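Local coordinates for protein cytochrome C (PDB 5LO9) that probably interconverts thiosulfate and tetrathionate, as a thiosulfate dehydrogenase that carries electrons through covalently bound heme c groups, at residues A467-I470 / N471-R475; A443-I446 / A447-P451; G508-L511 / G512-V515; R457-P460 / Q461-W464. All coordinates share one frame; numbering follows the deposited sequence.

Interaction 1 (A467-I470 / N471-R475); sequences AAYI and NAHER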
loop_
_atom_site.group_PDB
_atom_site.type_symbol
_atom_site.label_atom_id
_atom_site.label_comp_id
_atom_site.label_asym_id
_atom_site.label_seq_id
_atom_site.Cartn_x
_atom_site.Cartn_y
_atom_site.Cartn_z
ATOM N N ALA A 467 23.757 24.582 -0.753
ATOM C CA ALA A 467 23.284 23.453 -1.539
ATOM C C ALA A 467 24.032 23.364 -2.856
ATOM O O ALA A 467 24.452 22.273 -3.274
ATOM C CB ALA A 467 21.785 23.576 -1.774
ATOM N N ALA A 468 24.236 24.507 -3.513
ATOM C CA ALA A 468 25.009 24.516 -4.747
ATOM C C ALA A 468 26.478 24.146 -4.510
ATOM O O ALA A 468 27.085 23.480 -5.357
ATOM C CB ALA A 468 24.870 25.861 -5.428
ATOM N N TYR A 469 27.072 24.542 -3.373
ATOM C CA TYR A 469 28.441 24.105 -3.102
ATOM C C TYR A 469 28.516 22.585 -2.960
ATOM O O TYR A 469 29.336 21.931 -3.604
ATOM C CB TYR A 469 28.991 24.785 -1.846
ATOM C CG TYR A 469 30.307 24.208 -1.317
ATOM C CD1 TYR A 469 31.497 24.403 -1.978
ATOM C CD2 TYR A 469 30.358 23.492 -0.156
ATOM C CE1 TYR A 469 32.720 23.887 -1.495
ATOM C CE2 TYR A 469 31.583 22.969 0.331
ATOM C CZ TYR A 469 32.746 23.181 -0.353
ATOM O OH TYR A 469 33.933 22.676 0.122
ATOM N N ILE A 470 27.665 22.008 -2.118
ATOM C CA ILE A 470 27.664 20.561 -1.871
ATOM C C ILE A 470 27.480 19.786 -3.169
ATOM O O ILE A 470 28.213 18.836 -3.471
ATOM C CB ILE A 470 26.539 20.210 -0.883
ATOM C CG1 ILE A 470 26.982 20.456 0.536
ATOM C CG2 ILE A 470 26.073 18.751 -1.048
ATOM C CD1 ILE A 470 25.784 20.522 1.538
ATOM N N ASN A 471 26.450 20.135 -3.923
ATOM C CA ASN A 471 26.073 19.334 -5.067
ATOM C C ASN A 471 26.854 19.687 -6.323
ATOM O O ASN A 471 26.445 19.322 -7.426
ATOM C CB ASN A 471 24.566 19.456 -5.286
ATOM C CG ASN A 471 23.781 18.605 -4.295
ATOM O OD1 ASN A 471 24.242 17.516 -3.892
ATOM N ND2 ASN A 471 22.591 19.084 -3.895
ATOM N N ALA A 472 27.973 20.382 -6.184
ATOM C CA ALA A 472 28.853 20.615 -7.307
ATOM C C ALA A 472 30.116 19.783 -7.197
ATOM O O ALA A 472 31.075 20.016 -7.924
ATOM C CB ALA A 472 29.158 22.101 -7.418
ATOM N N HIS A 473 30.091 18.768 -6.361
ATOM C CA HIS A 473 31.188 17.834 -6.174
ATOM C C HIS A 473 30.881 16.524 -6.894
ATOM O O HIS A 473 29.722 16.187 -7.155
ATOM C CB HIS A 473 31.392 17.535 -4.682
ATOM C CG HIS A 473 31.917 18.684 -3.881
ATOM N ND1 HIS A 473 31.111 19.694 -3.399
ATOM C CD2 HIS A 473 33.164 18.956 -3.436
ATOM C CE1 HIS A 473 31.845 20.555 -2.716
ATOM N NE2 HIS A 473 33.095 20.129 -2.720
ATOM N N GLU A 474 31.924 15.760 -7.196
ATOM C CA GLU A 474 31.614 14.460 -7.782
ATOM C C GLU A 474 31.071 13.531 -6.717
ATOM O O GLU A 474 31.340 13.682 -5.519
ATOM C CB GLU A 474 32.839 13.811 -8.442
ATOM C CG GLU A 474 33.148 14.330 -9.835
ATOM C CD GLU A 474 32.091 13.965 -10.899
ATOM O OE1 GLU A 474 31.278 13.039 -10.675
ATOM O OE2 GLU A 474 32.068 14.632 -11.958
ATOM N N ARG A 475 30.330 12.544 -7.180
ATOM C CA ARG A 475 29.701 11.490 -6.376
ATOM C C ARG A 475 29.456 10.356 -7.352
ATOM O O ARG A 475 29.665 10.555 -8.555
ATOM C CB ARG A 475 28.380 11.959 -5.765
ATOM C CG ARG A 475 27.353 12.380 -6.847
ATOM C CD ARG A 475 26.059 12.913 -6.270
ATOM N NE ARG A 475 26.276 14.185 -5.574
ATOM C CZ ARG A 475 26.499 14.300 -4.268
ATOM N NH1 ARG A 475 26.544 13.221 -3.481
ATOM N NH2 ARG A 475 26.675 15.501 -3.756
#

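Interaction 2 (A443-I446 / A447-P451); sequences AAFI and AANMP. With HEC (heme c), chain F.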
loop_
_atom_site.group_PDB
_atom_site.type_symbol
_atom_site.label_atom_id
_atom_site.label_comp_id
_atom_site.label_asym_id
_atom_site.label_seq_id
_atom_site.Cartn_x
_atom_site.Cartn_y
_atom_site.Cartn_z
ATOM N N ALA A 443 18.493 22.454 -1.102
ATOM C CA ALA A 443 18.363 23.730 -0.414
ATOM C C ALA A 443 17.148 23.719 0.490
ATOM O O ALA A 443 17.184 24.224 1.619
ATOM C CB ALA A 443 18.264 24.871 -1.415
ATOM N N ALA A 444 16.059 23.128 0.022
ATOM C CA ALA A 444 14.889 23.096 0.869
ATOM C C ALA A 444 15.113 22.202 2.080
ATOM O O ALA A 444 14.686 22.530 3.191
ATOM C CB ALA A 444 13.704 22.641 0.060
ATOM N N PHE A 445 15.794 21.080 1.901
ATOM C CA PHE A 445 16.088 20.256 3.056
ATOM C C PHE A 445 16.903 21.028 4.070
ATOM O O PHE A 445 16.573 21.051 5.264
ATOM C CB PHE A 445 16.836 19.011 2.643
ATOM C CG PHE A 445 17.301 18.185 3.807
ATOM C CD1 PHE A 445 16.409 17.447 4.532
ATOM C CD2 PHE A 445 18.636 18.152 4.161
ATOM C CE1 PHE A 445 16.833 16.667 5.595
ATOM C CE2 PHE A 445 19.060 17.390 5.218
ATOM C CZ PHE A 445 18.149 16.639 5.941
ATOM N N ILE A 446 17.973 21.672 3.596
ATOM C CA ILE A 446 18.931 22.336 4.479
ATOM C C ILE A 446 18.272 23.484 5.254
ATOM O O ILE A 446 18.399 23.585 6.494
ATOM C CB ILE A 446 20.140 22.825 3.658
ATOM C CG1 ILE A 446 21.055 21.640 3.310
ATOM C CG2 ILE A 446 20.893 23.963 4.393
ATOM C CD1 ILE A 446 21.990 21.902 2.154
ATOM N N ALA A 447 17.612 24.397 4.532
ATOM C CA ALA A 447 17.012 25.562 5.176
ATOM C C ALA A 447 16.154 25.152 6.344
ATOM O O ALA A 447 16.176 25.804 7.398
ATOM C CB ALA A 447 16.150 26.342 4.199
ATOM N N ALA A 448 15.418 24.049 6.191
ATOM C CA ALA A 448 14.488 23.584 7.219
ATOM C C ALA A 448 15.108 22.654 8.258
ATOM O O ALA A 448 14.563 22.544 9.359
ATOM C CB ALA A 448 13.304 22.853 6.584
ATOM N N ASN A 449 16.223 21.979 7.961
ATOM C CA ASN A 449 16.648 20.872 8.803
ATOM C C ASN A 449 18.105 20.881 9.190
ATOM O O ASN A 449 18.482 20.089 10.070
ATOM C CB ASN A 449 16.331 19.544 8.122
ATOM C CG ASN A 449 14.858 19.350 7.984
ATOM O OD1 ASN A 449 14.152 19.161 8.973
ATOM N ND2 ASN A 449 14.367 19.459 6.775
ATOM N N MET A 450 18.924 21.763 8.611
ATOM C CA MET A 450 20.337 21.732 8.957
ATOM C C MET A 450 20.853 23.137 9.234
ATOM O O MET A 450 20.571 24.071 8.474
ATOM C CB MET A 450 21.199 21.109 7.858
ATOM C CG MET A 450 21.016 19.615 7.748
ATOM S SD MET A 450 21.779 18.709 9.086
ATOM C CE MET A 450 20.528 17.495 9.460
ATOM N N PRO A 451 21.689 23.295 10.256
ATOM C CA PRO A 451 22.238 22.219 11.095
ATOM C C PRO A 451 21.271 21.460 11.971
ATOM O O PRO A 451 20.316 22.044 12.440
ATOM C CB PRO A 451 23.225 22.944 11.985
ATOM C CG PRO A 451 23.632 24.115 11.209
ATOM C CD PRO A 451 22.351 24.565 10.523
HETATM FE FE HEC F . 23.745 17.740 8.424
HETATM C CHA HEC F . 22.001 14.858 7.510
HETATM C CHB HEC F . 23.536 18.976 5.162
HETATM C CHC HEC F . 25.107 20.736 9.500
HETATM C CHD HEC F . 24.534 16.280 11.541
HETATM N NA HEC F . 22.925 17.036 6.641
HETATM C C1A HEC F . 22.289 15.866 6.472
HETATM C C2A HEC F . 21.860 15.669 5.060
HETATM C C3A HEC F . 22.292 16.876 4.382
HETATM C C4A HEC F . 22.956 17.656 5.461
HETATM C CMA HEC F . 22.086 17.201 2.934
HETATM C CAA HEC F . 21.117 14.543 4.418
HETATM C CBA HEC F . 21.972 14.017 3.260
HETATM C CGA HEC F . 22.479 12.615 3.459
HETATM O O1A HEC F . 22.154 12.007 4.490
HETATM O O2A HEC F . 23.216 12.147 2.565
HETATM N NB HEC F . 24.223 19.529 7.491
HETATM C C1B HEC F . 24.079 19.836 6.208
HETATM C C2B HEC F . 24.523 21.211 5.891
HETATM C C3B HEC F . 24.978 21.735 7.175
HETATM C C4B HEC F . 24.723 20.605 8.098
HETATM C CMB HEC F . 24.523 21.881 4.566
HETATM C CAB HEC F . 25.529 23.098 7.501
HETATM C CBB HEC F . 24.460 24.102 7.141
HETATM N NC HEC F . 24.664 18.390 10.187
HETATM C C1C HEC F . 25.136 19.606 10.421
HETATM C C2C HEC F . 25.776 19.752 11.738
HETATM C C3C HEC F . 25.618 18.446 12.349
HETATM C C4C HEC F . 24.928 17.673 11.283
HETATM C CMC HEC F . 26.440 20.974 12.280
HETATM C CAC HEC F . 26.081 17.912 13.680
HETATM C CBC HEC F . 25.703 18.682 14.901
HETATM N ND HEC F . 23.321 15.920 9.353
HETATM C C1D HEC F . 23.701 15.532 10.579
HETATM C C2D HEC F . 23.176 14.180 10.910
HETATM C C3D HEC F . 22.424 13.780 9.734
HETATM C C4D HEC F . 22.576 14.930 8.834
HETATM C CMD HEC F . 23.346 13.384 12.153
HETATM C CAD HEC F . 21.705 12.490 9.542
HETATM C CBD HEC F . 20.413 12.594 10.348
HETATM C CGD HEC F . 20.067 11.291 11.059
HETATM O O1D HEC F . 20.806 10.292 11.011
HETATM O O2D HEC F . 19.026 11.254 11.722
#

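Interaction 3 (G508-L511 / G512-V515); sequences GAVL and GQGV. With EDO (1,2-ethanediol), chain Y.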
loop_
_atom_site.group_PDB
_atom_site.type_symbol
_atom_site.label_atom_id
_atom_site.label_comp_id
_atom_site.label_asym_id
_atom_site.label_seq_id
_atom_site.Cartn_x
_atom_site.Cartn_y
_atom_site.Cartn_z
ATOM N N GLY A 508 37.778 22.750 -14.283
ATOM C CA GLY A 508 36.603 22.940 -15.109
ATOM C C GLY A 508 36.143 21.744 -15.900
ATOM O O GLY A 508 35.378 21.923 -16.850
ATOM N N ALA A 509 36.535 20.527 -15.514
ATOM C CA ALA A 509 35.961 19.332 -16.134
ATOM C C ALA A 509 34.467 19.264 -15.861
ATOM O O ALA A 509 33.976 19.758 -14.836
ATOM C CB ALA A 509 36.598 18.045 -15.603
ATOM N N VAL A 510 33.739 18.623 -16.775
ATOM C CA VAL A 510 32.302 18.507 -16.575
ATOM C C VAL A 510 32.023 17.620 -15.376
ATOM O O VAL A 510 32.718 16.618 -15.131
ATOM C CB VAL A 510 31.576 17.993 -17.827
ATOM C CG1 VAL A 510 31.885 18.915 -18.960
ATOM C CG2 VAL A 510 31.965 16.554 -18.128
ATOM N N LEU A 511 31.029 18.033 -14.597
ATOM C CA LEU A 511 30.523 17.217 -13.514
ATOM C C LEU A 511 29.738 16.059 -14.093
ATOM O O LEU A 511 29.033 16.195 -15.102
ATOM C CB LEU A 511 29.611 18.042 -12.596
ATOM C CG LEU A 511 30.270 19.059 -11.673
ATOM C CD1 LEU A 511 29.296 19.979 -10.961
ATOM C CD2 LEU A 511 31.084 18.276 -10.662
ATOM N N GLY A 512 29.846 14.919 -13.439
ATOM C CA GLY A 512 29.010 13.787 -13.786
ATOM C C GLY A 512 29.805 12.621 -14.311
ATOM O O GLY A 512 29.261 11.795 -15.046
ATOM N N GLN A 513 31.072 12.526 -13.881
ATOM C CA GLN A 513 31.975 11.449 -14.255
ATOM C C GLN A 513 32.052 10.329 -13.234
ATOM O O GLN A 513 32.449 9.212 -13.595
ATOM C CB GLN A 513 33.381 12.012 -14.453
ATOM C CG GLN A 513 33.344 13.378 -15.090
ATOM C CD GLN A 513 34.350 13.542 -16.183
ATOM O OE1 GLN A 513 35.136 12.635 -16.483
ATOM N NE2 GLN A 513 34.319 14.707 -16.814
ATOM N N GLY A 514 31.661 10.578 -11.995
ATOM C CA GLY A 514 31.750 9.549 -10.968
ATOM C C GLY A 514 33.089 9.542 -10.255
ATOM O O GLY A 514 33.811 10.536 -10.198
ATOM N N VAL A 515 33.399 8.388 -9.675
ATOM C CA VAL A 515 34.564 8.219 -8.810
ATOM C C VAL A 515 35.504 7.056 -9.201
ATOM O O VAL A 515 36.700 7.267 -9.494
ATOM C CB VAL A 515 34.047 8.054 -7.390
ATOM C CG1 VAL A 515 33.393 9.365 -6.927
ATOM C CG2 VAL A 515 33.004 6.939 -7.340
HETATM C C1 EDO Y . 33.323 10.073 -18.335
HETATM O O1 EDO Y . 34.465 10.430 -19.115
HETATM C C2 EDO Y . 33.224 8.554 -18.347
HETATM O O2 EDO Y . 33.228 8.085 -16.997
#

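Interaction 4 (R457-P460 / Q461-W464); sequences RLTP and QEAW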
loop_
_atom_site.group_PDB
_atom_site.type_symbol
_atom_site.label_atom_id
_atom_site.label_comp_id
_atom_site.label_asym_id
_atom_site.label_seq_id
_atom_site.Cartn_x
_atom_site.Cartn_y
_atom_site.Cartn_z
ATOM N N ARG A 457 19.962 28.785 12.078
ATOM C CA ARG A 457 19.037 28.483 10.992
ATOM C C ARG A 457 19.316 29.417 9.828
ATOM O O ARG A 457 19.157 30.632 9.952
ATOM C CB ARG A 457 17.584 28.583 11.460
ATOM C CG ARG A 457 17.019 27.248 12.056
ATOM C CD ARG A 457 16.868 26.148 11.008
ATOM N NE ARG A 457 16.526 24.810 11.501
ATOM C CZ ARG A 457 17.408 23.861 11.821
ATOM N NH1 ARG A 457 18.711 24.084 11.737
ATOM N NH2 ARG A 457 16.980 22.665 12.215
ATOM N N LEU A 458 19.725 28.835 8.701
ATOM C CA LEU A 458 20.120 29.598 7.531
ATOM C C LEU A 458 18.942 30.269 6.854
ATOM O O LEU A 458 17.806 29.807 6.923
ATOM C CB LEU A 458 20.808 28.703 6.528
ATOM C CG LEU A 458 21.937 27.824 7.083
ATOM C CD1 LEU A 458 22.610 27.049 5.974
ATOM C CD2 LEU A 458 22.966 28.654 7.729
ATOM N N THR A 459 19.239 31.388 6.196
ATOM C CA THR A 459 18.302 32.045 5.313
ATOM C C THR A 459 18.133 31.228 4.040
ATOM O O THR A 459 18.973 30.383 3.703
ATOM C CB THR A 459 18.799 33.443 4.950
ATOM O OG1 THR A 459 20.048 33.346 4.253
ATOM C CG2 THR A 459 19.009 34.278 6.203
ATOM N N PRO A 460 17.044 31.452 3.319
ATOM C CA PRO A 460 16.877 30.767 2.033
ATOM C C PRO A 460 18.098 30.888 1.159
ATOM O O PRO A 460 18.652 29.866 0.721
ATOM C CB PRO A 460 15.672 31.477 1.434
ATOM C CG PRO A 460 14.898 31.898 2.628
ATOM C CD PRO A 460 15.893 32.287 3.650
ATOM N N GLN A 461 18.593 32.118 0.980
ATOM C CA GLN A 461 19.733 32.326 0.102
ATOM C C GLN A 461 20.959 31.569 0.613
ATOM O O GLN A 461 21.692 30.960 -0.173
ATOM C CB GLN A 461 20.029 33.823 -0.028
ATOM C CG GLN A 461 21.113 34.155 -1.060
ATOM C CD GLN A 461 20.655 33.944 -2.505
ATOM O OE1 GLN A 461 19.703 34.597 -2.962
ATOM N NE2 GLN A 461 21.313 33.014 -3.224
ATOM N N GLU A 462 21.194 31.571 1.926
ATOM C CA GLU A 462 22.319 30.804 2.435
ATOM C C GLU A 462 22.107 29.324 2.108
ATOM O O GLU A 462 23.026 28.635 1.650
ATOM C CB GLU A 462 22.492 31.027 3.949
ATOM C CG GLU A 462 23.017 32.418 4.354
ATOM C CD GLU A 462 22.827 32.794 5.837
ATOM O OE1 GLU A 462 22.253 32.040 6.629
ATOM O OE2 GLU A 462 23.174 33.921 6.207
ATOM N N ALA A 463 20.883 28.829 2.292
ATOM C CA ALA A 463 20.611 27.438 1.968
ATOM C C ALA A 463 20.875 27.154 0.505
ATOM O O ALA A 463 21.496 26.140 0.170
ATOM C CB ALA A 463 19.164 27.089 2.305
ATOM N N TRP A 464 20.423 28.045 -0.381
ATOM C CA TRP A 464 20.717 27.886 -1.803
ATOM C C TRP A 464 22.218 27.851 -2.083
ATOM O O TRP A 464 22.690 27.039 -2.883
ATOM C CB TRP A 464 20.116 29.024 -2.607
ATOM C CG TRP A 464 18.657 28.975 -2.857
ATOM C CD1 TRP A 464 17.702 29.732 -2.270
ATOM C CD2 TRP A 464 17.992 28.135 -3.796
ATOM N NE1 TRP A 464 16.473 29.424 -2.784
ATOM C CE2 TRP A 464 16.628 28.439 -3.724
ATOM C CE3 TRP A 464 18.422 27.141 -4.694
ATOM C CZ2 TRP A 464 15.683 27.781 -4.503
ATOM C CZ3 TRP A 464 17.495 26.504 -5.457
ATOM C CH2 TRP A 464 16.135 26.825 -5.364
#

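Interaction 1 (A467-I470 / N471-R475)
His473 folds back over the end of helix 460-470 and meets Tyr469 in a T-shaped aromatic pair. The CE1 corner of the imidazole points into one face of the phenol ring, 3.6 Å above its plane and over its centre. The two ring planes stand at 88° to each other, with centroids 4.8 Å apart. Tyr469 places its ring there by turning CG anti to the backbone N (chi1 169°), whereas CG of His473 lies beside its own N. His473 ND1 also donates to Ile470 O at 3.0 Å, meeting that carbonyl from above its plane; His473 N gives the same oxygen a second, weak bond. A leucine in place of His473 would probably leave Ile470 O without its side-chain donor and the face of Tyr469 without the imidazole edge that covers it.

The tighter, buried part lies at the helix terminus, where Asn471 N completes the last regular turn with a bond of 3.0 Å to Ala467 O and the chain then leaves helical geometry. Asn471 stays buried, its amide held by Tyr430 OH and Met436 O, and its OD1 lies 3.6 Å from Ile470 CG2. The aromatic side is looser: Tyr469 and His473 are both partly exposed, although the imidazole also stacks on Trp425. This helix end packs on two others of the cytochrome c domain. Ala467 and Asn471 rest on helix 439-449, while Tyr469 and Ala472 touch helix 391-401, and Ile470 reaches Tyr398 and the heme.

Interaction 2 (A443-I446 / A447-P451)
Ile446 O accepts from two backbone donors, Met450 N at 2.8 Å and Asn449 N at 3.1 Å. The first bond is the straighter, at 163°. One residue earlier, Phe445 O takes Asn449 ND2 at 3.1 Å in the carbonyl plane, on a lone pair. The same amide nitrogen also donates to Asp299 O, so the side chain is tied both to its own helix and to a loop beyond it. These bonds present Met450 to the heme: its SD binds the iron at 2.3 Å, with His406 as the other axial ligand. This is the His/Met coordination of a class I cytochrome c, with a cis peptide leading into Pro451.

Around that core the packing is apolar. Swung away from its own backbone N (chi1 174°), the Phe445 ring extends toward the heme and brings CE2 to 3.3 Å from HEC C2A. The same Phe445 CE2 lies 3.9 Å from Met450 CG. Asn449 CB sits over one face of the ring in a CH-pi contact, offset toward the rim. A serine at Phe445 would probably open a gap beside the porphyrin and leave Asn449 CB and Met450 CG without their aromatic neighbour. On the next side chain, Ile446 CD1 lies 3.5 Å from the heme methyl CMB, and Ala443 and Ala447 pack against helix 460-470.

Interaction 3 (G508-L511 / G512-V515)
Gln513 reaches back along the chain to Val510, its amide NE2 donating to Val510 O at 3.0 Å with an N-H...O angle of 153°. The acceptor lies in the plane of the amide, whereas the donor is tilted from the plane of the carbonyl. The same nitrogen lies 3.3 Å from Val510 CG2, the side chains crossing at about a right angle. A bend at chi2 (-136°) carries the glutamine amide back over the intervening residues, and CG comes within 3.3 Å of Val510 O. At the other end of the amide, OE1 has a weak bond to O1 of an ethanediol, probably from the crystallisation liquor.

The contact closes a short, irregular turn in the C-terminal tail, without helix or strand. Gly512 makes the turn possible: at its positive phi of 116° a side chain would collide with Leu511 O. Glu474 holds this backbone from outside, OE2 accepting from Gly512 N and Gln513 N and OE1 from Gly514 N, so three successive amides point at one carboxylate. Gly512 O is bonded in turn by Gln477 NE2. Leu511, buried, packs on Trp432 and Leu504.

Interaction 4 (R457-P460 / Q461-W464)
Ala463 N donates to Thr459 O at 2.8 Å, the first of the backbone bonds that start helix 460-470, and Trp464 N follows it with a bond to Pro460 O. Thr459 occupies the N-cap and forms a capping box with Glu462. Its OG1 accepts from Glu462 N at 3.1 Å, while its own N donates to Glu462 OE1 at the same distance of 3.1 Å, so each residue pairs its side chain with the other's backbone.

For this exchange Thr459 OG1 takes the crowded position between its backbone N and carbonyl carbon (chi1 62°), facing into the first turn. Glu462 extends its chain beyond CG and lays the carboxylate alongside the preceding loop, where Thr459 N meets OE1 from above the carboxylate plane. The carboxylate has a further, long and weak ion pair from OE2 to Arg393 of helix 391-401. The opening helix end would probably add a favourable field for this negative charge.

Leu458 turns inward ahead of the cap, touching the heme, Ile446 and His401. On the outer side Thr459 and Pro460 are exposed, and the proline, whose nitrogen carries no hydrogen to offer, occupies the first turn. At the cap itself the leucine also borders the glutamate: Leu458 CD2 lies 3.6 Å from Glu462 OE1.

How the interactions relate
Interactions 4 and 1 mark the two ends of helix 460-470: a polar capping box at its partly exposed start, and a buried terminus with an aromatic pair at its edge. Interaction 2 lies on the preceding helix 439-449 and the residues that follow, and is the one that supplies a ligand to the heme iron. The two helices meet through small residues, Ala467 on Ala443 and Ala463 on Ala447, while Arg457 NH1 bonds Pro451 O beside the heme. Interaction 3 lies farthest from the chain centre, a partly buried turn, shaped by glycine and closed by one amide, that touches interaction 1 through Glu474 and has no touch with interactions 2 and 4.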